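Probable Ni/Fe-hydrogenase 1 B-type cytochrome subunit (Escherichia coli K-12, PDB 6G94) probably serves as the haem-binding, membrane-embedded b-type cytochrome subunit of Ni/Fe-hydrogenase 1, taking part in electron transfer. Local coordinates at residues I[140-143]-I[144-148]. Numbering follows the deposited sequence.
Sequences SVFM and IITGF. With HEM (protoporphyrin IX containing Fe), chain B.
Thr146 turns its OG1 between its own backbone N and carbonyl carbon (chi1 69°), which points the hydroxyl back at the carbonyl of Phe142, one turn earlier in helix 130-151, which is predicted to span the membrane; Phe142, with CG anti to its N, sends its ring along the same flank. The pair is a worked example, within the prokaryotic cytochrome b561 fold, of a threonine hydroxyl bonded back to the carbonyl four residues earlier (i to i-4), well known in buried helices. Phe142 O is gripped twice, by Thr146 N at 2.9 Å, nearly along the C=O axis, and by Thr146 OG1, also at 2.9 Å but tilted away from the carbonyl plane. The same hydroxyl is hydrogen-bonded to His184 of helix 177-203, so a buried polar group ties two helices together. The Thr146 methyl, CG2, sits over the face of the Phe142 ring, 3.6 Å from the centroid, a CH-pi contact.

A neighbouring flank is apolar, with Val141 CG1 against Ile145 CD1 at 3.7 Å, beside a regular bond from Ile145 N to Val141 O. The helix is kinked here: Ile144 N makes a weak bond to Val141 O and Gly147 N a weak one to Met143 O.

Another side meets the haem. Met143, its chain bent at chi2 and chi3, lays CE over one face of a pyrrole ring, 3.3 Å from haem C2B, while Ile144 CG1 packs against the haem methyl CMC. With no side chain at Gly147, the backbone comes close, and Gly147 O lies 3.0 Å from the meso carbon CHD. Phe148 covers the vinyl group CAC-CBC and also meets the ring of Phe163; an alanine here would probably leave that vinyl uncovered on this side and Phe163 without this aromatic partner. Vinyl carbon CAC stands over the centre of the Phe148 ring, 3.7 Å from CD2.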
# COMPACT_ATOMS: atom_id res chain seq x y z
N SER I 140 2.96 -18.88 -46.39
CA SER I 140 3.38 -19.87 -45.43
C SER I 140 4.89 -19.98 -45.36
O SER I 140 5.44 -20.08 -44.28
CB SER I 140 2.77 -21.23 -45.78
OG SER I 140 1.36 -21.14 -45.85
N VAL I 141 5.56 -19.93 -46.51
CA VAL I 141 7.01 -20.08 -46.56
C VAL I 141 7.67 -18.80 -46.11
O VAL I 141 8.75 -18.82 -45.51
CB VAL I 141 7.48 -20.47 -47.97
CG1 VAL I 141 8.99 -20.37 -48.10
CG2 VAL I 141 7.03 -21.89 -48.30
N PHE I 142 6.99 -17.69 -46.36
CA PHE I 142 7.45 -16.38 -45.91
C PHE I 142 7.29 -16.32 -44.38
O PHE I 142 8.20 -15.88 -43.67
CB PHE I 142 6.69 -15.25 -46.62
CG PHE I 142 7.12 -13.87 -46.20
CD1 PHE I 142 8.36 -13.35 -46.62
CD2 PHE I 142 6.31 -13.09 -45.37
CE1 PHE I 142 8.77 -12.09 -46.22
CE2 PHE I 142 6.73 -11.83 -44.97
CZ PHE I 142 7.95 -11.32 -45.41
N MET I 143 6.15 -16.81 -43.90
CA MET I 143 5.89 -16.91 -42.46
C MET I 143 6.86 -17.84 -41.72
O MET I 143 6.95 -17.82 -40.48
CB MET I 143 4.45 -17.36 -42.24
CG MET I 143 3.46 -16.27 -42.54
SD MET I 143 3.90 -14.78 -41.64
CE MET I 143 2.96 -15.03 -40.14
N ILE I 144 7.60 -18.64 -42.49
CA ILE I 144 8.56 -19.60 -41.96
C ILE I 144 9.94 -18.98 -42.00
O ILE I 144 10.66 -19.01 -40.99
CB ILE I 144 8.51 -20.95 -42.72
CG1 ILE I 144 7.29 -21.77 -42.27
CG2 ILE I 144 9.83 -21.72 -42.55
CD1 ILE I 144 6.98 -23.02 -43.09
N ILE I 145 10.31 -18.41 -43.16
CA ILE I 145 11.59 -17.72 -43.30
C ILE I 145 11.71 -16.58 -42.29
O ILE I 145 12.73 -16.45 -41.63
CB ILE I 145 11.80 -17.18 -44.72
CG1 ILE I 145 11.86 -18.33 -45.71
CG2 ILE I 145 13.09 -16.40 -44.82
CD1 ILE I 145 11.61 -17.88 -47.13
N THR I 146 10.64 -15.78 -42.15
CA THR I 146 10.60 -14.69 -41.18
C THR I 146 10.45 -15.19 -39.74
O THR I 146 11.13 -14.68 -38.84
CB THR I 146 9.49 -13.65 -41.49
OG1 THR I 146 8.19 -14.20 -41.29
CG2 THR I 146 9.62 -13.13 -42.91
N GLY I 147 9.55 -16.15 -39.53
CA GLY I 147 9.30 -16.73 -38.21
C GLY I 147 10.52 -17.37 -37.57
O GLY I 147 10.71 -17.26 -36.36
N PHE I 148 11.35 -18.02 -38.39
CA PHE I 148 12.57 -18.67 -37.93
C PHE I 148 13.73 -17.72 -37.75
O PHE I 148 14.63 -17.98 -36.95
CB PHE I 148 12.99 -19.81 -38.86
CG PHE I 148 12.45 -21.13 -38.44
CD1 PHE I 148 12.98 -21.79 -37.35
CD2 PHE I 148 11.38 -21.70 -39.11
CE1 PHE I 148 12.46 -22.99 -36.93
CE2 PHE I 148 10.86 -22.91 -38.70
CZ PHE I 148 11.40 -23.56 -37.60
CHA HEM B . 5.42 -14.15 -33.58
CHB HEM B . 1.85 -15.67 -36.35
CHC HEM B . 4.74 -19.00 -38.25
CHD HEM B . 8.11 -17.86 -35.03
C1A HEM B . 4.26 -14.23 -34.27
C2A HEM B . 3.33 -13.19 -34.31
C3A HEM B . 2.32 -13.60 -35.09
C4A HEM B . 2.63 -14.90 -35.53
CMA HEM B . 1.08 -12.80 -35.41
CAA HEM B . 3.43 -11.87 -33.58
CBA HEM B . 4.26 -10.85 -34.31
CGA HEM B . 4.29 -9.57 -33.53
O1A HEM B . 3.31 -8.85 -33.36
O2A HEM B . 5.36 -9.21 -33.03
C1B HEM B . 2.35 -16.71 -37.14
C2B HEM B . 1.60 -17.35 -38.16
C3B HEM B . 2.42 -18.28 -38.70
C4B HEM B . 3.68 -18.18 -37.97
CMB HEM B . 0.17 -17.04 -38.56
CAB HEM B . 2.20 -19.23 -39.80
CBB HEM B . 1.00 -19.44 -40.31
C1C HEM B . 5.90 -19.03 -37.49
C2C HEM B . 6.93 -19.97 -37.62
C3C HEM B . 7.88 -19.63 -36.71
C4C HEM B . 7.43 -18.48 -36.02
CMC HEM B . 7.00 -21.12 -38.60
CAC HEM B . 9.15 -20.36 -36.51
CBC HEM B . 9.44 -20.89 -35.33
C1D HEM B . 7.63 -16.72 -34.42
C2D HEM B . 8.46 -16.00 -33.46
C3D HEM B . 7.71 -14.95 -33.03
C4D HEM B . 6.44 -15.06 -33.77
CMD HEM B . 9.85 -16.41 -33.05
CAD HEM B . 8.05 -13.86 -32.03
CBD HEM B . 8.49 -14.42 -30.68
CGD HEM B . 8.75 -13.38 -29.62
O1D HEM B . 9.77 -12.67 -29.64
O2D HEM B . 7.96 -13.23 -28.69
NA HEM B . 3.84 -15.27 -35.05
NB HEM B . 3.57 -17.24 -37.06
NC HEM B . 6.20 -18.18 -36.49
ND HEM B . 6.44 -16.13 -34.58
FE HEM B . 5.07 -16.65 -35.71